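Long-range contact in oxalate--CoA ligase (Arabidopsis thaliana, PDB 5IE2), which is an acyl-activating enzyme of the ANL (AMP-binding) superfamily, modelled here with adenosine-5'-triphosphate bound: residues A[1-13]-A[184-196]. Sequence-based numbering, arbitrary orientation.
Sequences MDSDTLSGLLENV and QLNLASSVKNIKA
Leu-6 is the knob of a knob-into-hole contact, set among Gln-184, Leu-187, Ala-188 and Val-191. It joins the N-terminal helix of this AMP-binding fold to helix 184-196. The two axes approach to 9.0 Å at 50°. CG of Leu-6 is anti to the backbone N (chi1 176°), and chi2 near +60° then turns CD2 to Leu-187 CD1 and CD1 to Val-191 CG2. One turn on, Leu-9 CD2 presses on Val-191 CG1 at 3.4 Å, tighter than usual. Helix 67-78 adds Leu-74 against Leu-6. The methyl of Ala-188 lies against the backbone of Asp-4 and Thr-5, where the chain enters the helix.

Gln-184 holds the helix start. Thr-5 is the N-cap, and its OG1 accepts from Gly-8 N. Gln-184 OE1 takes Ser-7 N in its carbonyl plane (3.1 Å) and, weakly, Leu-6 N. Gln-184 NE2 gives an almost straight bond, 171°, to Ser-7 OG at 3.0 Å.

At the more exposed edge lie two lysines. Lys-192 runs its CD past the Asp-2 carboxylate, and its NZ gives a weak hydrogen bond to Ser-3 O. Lys-195 NZ gives a hydrogen bond to Gly-227 O. The same Lys-195 NZ forms a salt bridge with Asp-2 OD2 (3.2 Å), nearly along the C-O axis.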
loop_
_atom_site.group_PDB
_atom_site.type_symbol
_atom_site.label_atom_id
_atom_site.label_comp_id
_atom_site.label_asym_id
_atom_site.label_seq_id
_atom_site.Cartn_x
_atom_site.Cartn_y
_atom_site.Cartn_z
ATOM N N MET A 1 5.699 16.722 19.841
ATOM C CA MET A 1 4.493 16.104 19.268
ATOM C C MET A 1 4.616 14.587 18.943
ATOM O O MET A 1 3.646 13.840 19.046
ATOM C CB MET A 1 4.059 16.835 17.994
ATOM C CG MET A 1 2.641 16.418 17.566
ATOM S SD MET A 1 1.962 17.288 16.147
ATOM C CE MET A 1 2.579 16.340 14.731
ATOM N N ASP A 2 5.794 14.138 18.524
ATOM C CA ASP A 2 5.985 12.705 18.229
ATOM C C ASP A 2 5.736 11.781 19.439
ATOM O O ASP A 2 5.733 12.224 20.585
ATOM C CB ASP A 2 7.380 12.484 17.671
ATOM C CG ASP A 2 7.500 12.962 16.231
ATOM O OD1 ASP A 2 8.651 13.146 15.783
ATOM O OD2 ASP A 2 6.444 13.162 15.568
ATOM N N SER A 3 5.544 10.492 19.169
ATOM C CA SER A 3 5.223 9.516 20.216
ATOM C C SER A 3 5.614 8.145 19.644
ATOM O O SER A 3 5.708 7.973 18.388
ATOM C CB SER A 3 3.721 9.556 20.573
ATOM O OG SER A 3 3.299 8.476 21.428
ATOM N N ASP A 4 5.748 7.163 20.517
ATOM C CA ASP A 4 6.093 5.804 20.047
ATOM C C ASP A 4 4.845 4.903 20.007
ATOM O O ASP A 4 4.923 3.654 19.930
ATOM C CB ASP A 4 7.205 5.224 20.925
ATOM C CG ASP A 4 6.875 5.259 22.427
ATOM O OD1 ASP A 4 5.925 5.955 22.877
ATOM O OD2 ASP A 4 7.654 4.607 23.186
ATOM N N THR A 5 3.648 5.527 20.137
ATOM C CA THR A 5 2.404 4.798 19.796
ATOM C C THR A 5 1.596 5.649 18.809
ATOM O O THR A 5 1.623 6.880 18.864
ATOM C CB THR A 5 1.528 4.454 21.029
ATOM O OG1 THR A 5 0.924 5.628 21.543
ATOM C CG2 THR A 5 2.325 3.775 22.177
ATOM N N LEU A 6 0.852 4.987 17.940
ATOM C CA LEU A 6 0.046 5.763 17.009
ATOM C C LEU A 6 -1.059 6.490 17.761
ATOM O O LEU A 6 -1.335 7.664 17.490
ATOM C CB LEU A 6 -0.566 4.833 15.952
ATOM C CG LEU A 6 -1.512 5.564 15.006
ATOM C CD1 LEU A 6 -0.759 6.627 14.228
ATOM C CD2 LEU A 6 -2.168 4.511 14.142
ATOM N N SER A 7 -1.692 5.803 18.712
ATOM C CA SER A 7 -2.763 6.483 19.457
ATOM C C SER A 7 -2.230 7.726 20.186
ATOM O O SER A 7 -2.873 8.802 20.198
ATOM C CB SER A 7 -3.413 5.511 20.435
ATOM O OG SER A 7 -4.055 4.464 19.696
ATOM N N GLY A 8 -1.046 7.607 20.789
ATOM C CA GLY A 8 -0.431 8.778 21.438
ATOM C C GLY A 8 -0.078 9.947 20.530
ATOM O O GLY A 8 -0.288 11.153 20.829
ATOM N N LEU A 9 0.445 9.603 19.367
ATOM C CA LEU A 9 0.722 10.607 18.388
ATOM C C LEU A 9 -0.555 11.363 17.990
ATOM O O LEU A 9 -0.590 12.597 17.902
ATOM C CB LEU A 9 1.317 9.955 17.127
ATOM C CG LEU A 9 1.509 11.004 16.030
ATOM C CD1 LEU A 9 2.528 12.088 16.426
ATOM C CD2 LEU A 9 1.875 10.378 14.713
ATOM N N LEU A 10 -1.604 10.597 17.726
ATOM C CA LEU A 10 -2.837 11.245 17.252
ATOM C C LEU A 10 -3.487 12.113 18.336
ATOM O O LEU A 10 -4.158 13.132 18.023
ATOM C CB LEU A 10 -3.823 10.170 16.783
ATOM C CG LEU A 10 -3.332 9.417 15.530
ATOM C CD1 LEU A 10 -4.363 8.331 15.217
ATOM C CD2 LEU A 10 -3.259 10.351 14.308
ATOM N N GLU A 11 -3.353 11.679 19.589
ATOM C CA GLU A 11 -3.812 12.517 20.707
ATOM C C GLU A 11 -3.079 13.875 20.715
ATOM O O GLU A 11 -3.694 14.955 20.902
ATOM C CB GLU A 11 -3.591 11.825 22.065
ATOM C CG GLU A 11 -4.029 12.694 23.201
ATOM C CD GLU A 11 -3.868 12.072 24.574
ATOM O OE1 GLU A 11 -3.059 11.135 24.719
ATOM O OE2 GLU A 11 -4.539 12.570 25.518
ATOM N N ASN A 12 -1.746 13.822 20.587
ATOM C CA ASN A 12 -0.955 15.081 20.520
ATOM C C ASN A 12 -1.379 15.970 19.346
ATOM O O ASN A 12 -1.494 17.176 19.479
ATOM C CB ASN A 12 0.553 14.791 20.388
ATOM C CG ASN A 12 1.120 14.152 21.619
ATOM O OD1 ASN A 12 0.507 14.214 22.715
ATOM N ND2 ASN A 12 2.299 13.530 21.474
ATOM N N VAL A 13 -1.621 15.346 18.188
ATOM C CA VAL A 13 -2.095 16.075 17.022
ATOM C C VAL A 13 -3.422 16.779 17.301
ATOM O O VAL A 13 -3.576 17.954 16.954
ATOM C CB VAL A 13 -2.277 15.145 15.773
ATOM C CG1 VAL A 13 -3.011 15.912 14.599
ATOM C CG2 VAL A 13 -0.920 14.728 15.241
ATOM N N GLN A 184 1.583 -1.053 17.852
ATOM C CA GLN A 184 1.467 0.400 17.985
ATOM C C GLN A 184 2.781 1.036 17.601
ATOM O O GLN A 184 2.843 2.080 16.932
ATOM C CB GLN A 184 1.116 0.788 19.444
ATOM C CG GLN A 184 -0.371 0.643 19.776
ATOM C CD GLN A 184 -1.176 1.916 19.466
ATOM O OE1 GLN A 184 -0.679 2.858 18.887
ATOM N NE2 GLN A 184 -2.433 1.928 19.890
ATOM N N LEU A 185 3.849 0.394 18.057
ATOM C CA LEU A 185 5.176 0.928 17.779
ATOM C C LEU A 185 5.500 0.854 16.295
ATOM O O LEU A 185 6.034 1.819 15.718
ATOM C CB LEU A 185 6.225 0.191 18.622
ATOM C CG LEU A 185 7.723 0.494 18.331
ATOM C CD1 LEU A 185 8.055 1.971 18.518
ATOM C CD2 LEU A 185 8.663 -0.412 19.224
ATOM N N ASN A 186 5.206 -0.292 15.659
ATOM C CA ASN A 186 5.397 -0.398 14.219
ATOM C C ASN A 186 4.703 0.795 13.495
ATOM O O ASN A 186 5.302 1.492 12.623
ATOM C CB ASN A 186 4.805 -1.715 13.685
ATOM C CG ASN A 186 5.618 -2.976 14.028
ATOM O OD1 ASN A 186 5.032 -4.055 14.126
ATOM N ND2 ASN A 186 6.949 -2.867 14.213
ATOM N N LEU A 187 3.435 1.020 13.839
ATOM C CA LEU A 187 2.634 2.058 13.159
ATOM C C LEU A 187 3.204 3.460 13.405
ATOM O O LEU A 187 3.337 4.260 12.480
ATOM C CB LEU A 187 1.171 2.014 13.633
ATOM C CG LEU A 187 0.402 0.711 13.273
ATOM C CD1 LEU A 187 -1.026 0.829 13.828
ATOM C CD2 LEU A 187 0.265 0.521 11.805
ATOM N N ALA A 188 3.492 3.769 14.674
ATOM C CA ALA A 188 4.071 5.071 15.017
ATOM C C ALA A 188 5.392 5.328 14.294
ATOM O O ALA A 188 5.629 6.396 13.755
ATOM C CB ALA A 188 4.288 5.166 16.531
ATOM N N SER A 189 6.258 4.315 14.239
ATOM C CA SER A 189 7.509 4.429 13.519
ATOM C C SER A 189 7.288 4.734 12.050
ATOM O O SER A 189 7.946 5.620 11.505
ATOM C CB SER A 189 8.332 3.110 13.664
ATOM O OG SER A 189 8.593 2.903 15.051
ATOM N N SER A 190 6.395 3.973 11.380
ATOM C CA SER A 190 6.236 4.261 9.950
ATOM C C SER A 190 5.597 5.619 9.673
ATOM O O SER A 190 5.989 6.307 8.720
ATOM C CB SER A 190 5.390 3.194 9.266
ATOM O OG SER A 190 6.228 2.061 9.102
ATOM N N VAL A 191 4.642 6.003 10.511
ATOM C CA VAL A 191 4.031 7.325 10.371
ATOM C C VAL A 191 5.105 8.436 10.525
ATOM O O VAL A 191 5.179 9.365 9.705
ATOM C CB VAL A 191 2.862 7.484 11.386
ATOM C CG1 VAL A 191 2.531 8.984 11.635
ATOM C CG2 VAL A 191 1.611 6.696 10.862
ATOM N N LYS A 192 5.958 8.333 11.545
ATOM C CA LYS A 192 7.061 9.289 11.652
ATOM C C LYS A 192 7.995 9.289 10.443
ATOM O O LYS A 192 8.429 10.360 9.997
ATOM C CB LYS A 192 7.886 9.012 12.935
ATOM C CG LYS A 192 7.071 9.499 14.124
ATOM C CD LYS A 192 7.794 9.274 15.470
ATOM C CE LYS A 192 7.988 7.759 15.772
ATOM N NZ LYS A 192 8.719 7.536 17.062
ATOM N N ASN A 193 8.324 8.103 9.927
ATOM C CA ASN A 193 9.193 8.027 8.738
ATOM C C ASN A 193 8.602 8.710 7.470
ATOM O O ASN A 193 9.286 9.458 6.770
ATOM C CB ASN A 193 9.469 6.560 8.394
ATOM C CG ASN A 193 10.308 5.858 9.451
ATOM O OD1 ASN A 193 11.054 6.489 10.247
ATOM N ND2 ASN A 193 10.224 4.548 9.434
ATOM N N ILE A 194 7.338 8.407 7.228
ATOM C CA ILE A 194 6.627 8.928 6.059
ATOM C C ILE A 194 6.458 10.443 6.208
ATOM O O ILE A 194 6.803 11.204 5.307
ATOM C CB ILE A 194 5.246 8.212 5.888
ATOM C CG1 ILE A 194 5.488 6.711 5.627
ATOM C CG2 ILE A 194 4.392 8.901 4.756
ATOM C CD1 ILE A 194 4.211 5.816 5.799
ATOM N N LYS A 195 6.046 10.892 7.390
ATOM C CA LYS A 195 5.941 12.333 7.593
ATOM C C LYS A 195 7.285 13.033 7.413
ATOM O O LYS A 195 7.358 14.141 6.862
ATOM C CB LYS A 195 5.505 12.643 9.040
ATOM C CG LYS A 195 4.107 12.392 9.336
ATOM C CD LYS A 195 3.777 13.112 10.694
ATOM C CE LYS A 195 4.748 12.748 11.778
ATOM N NZ LYS A 195 4.499 13.473 13.024
ATOM N N ALA A 196 8.356 12.379 7.871
ATOM C CA ALA A 196 9.648 13.020 7.816
ATOM C C ALA A 196 10.135 13.153 6.386
ATOM O O ALA A 196 10.577 14.271 5.977
ATOM C CB ALA A 196 10.719 12.256 8.714
#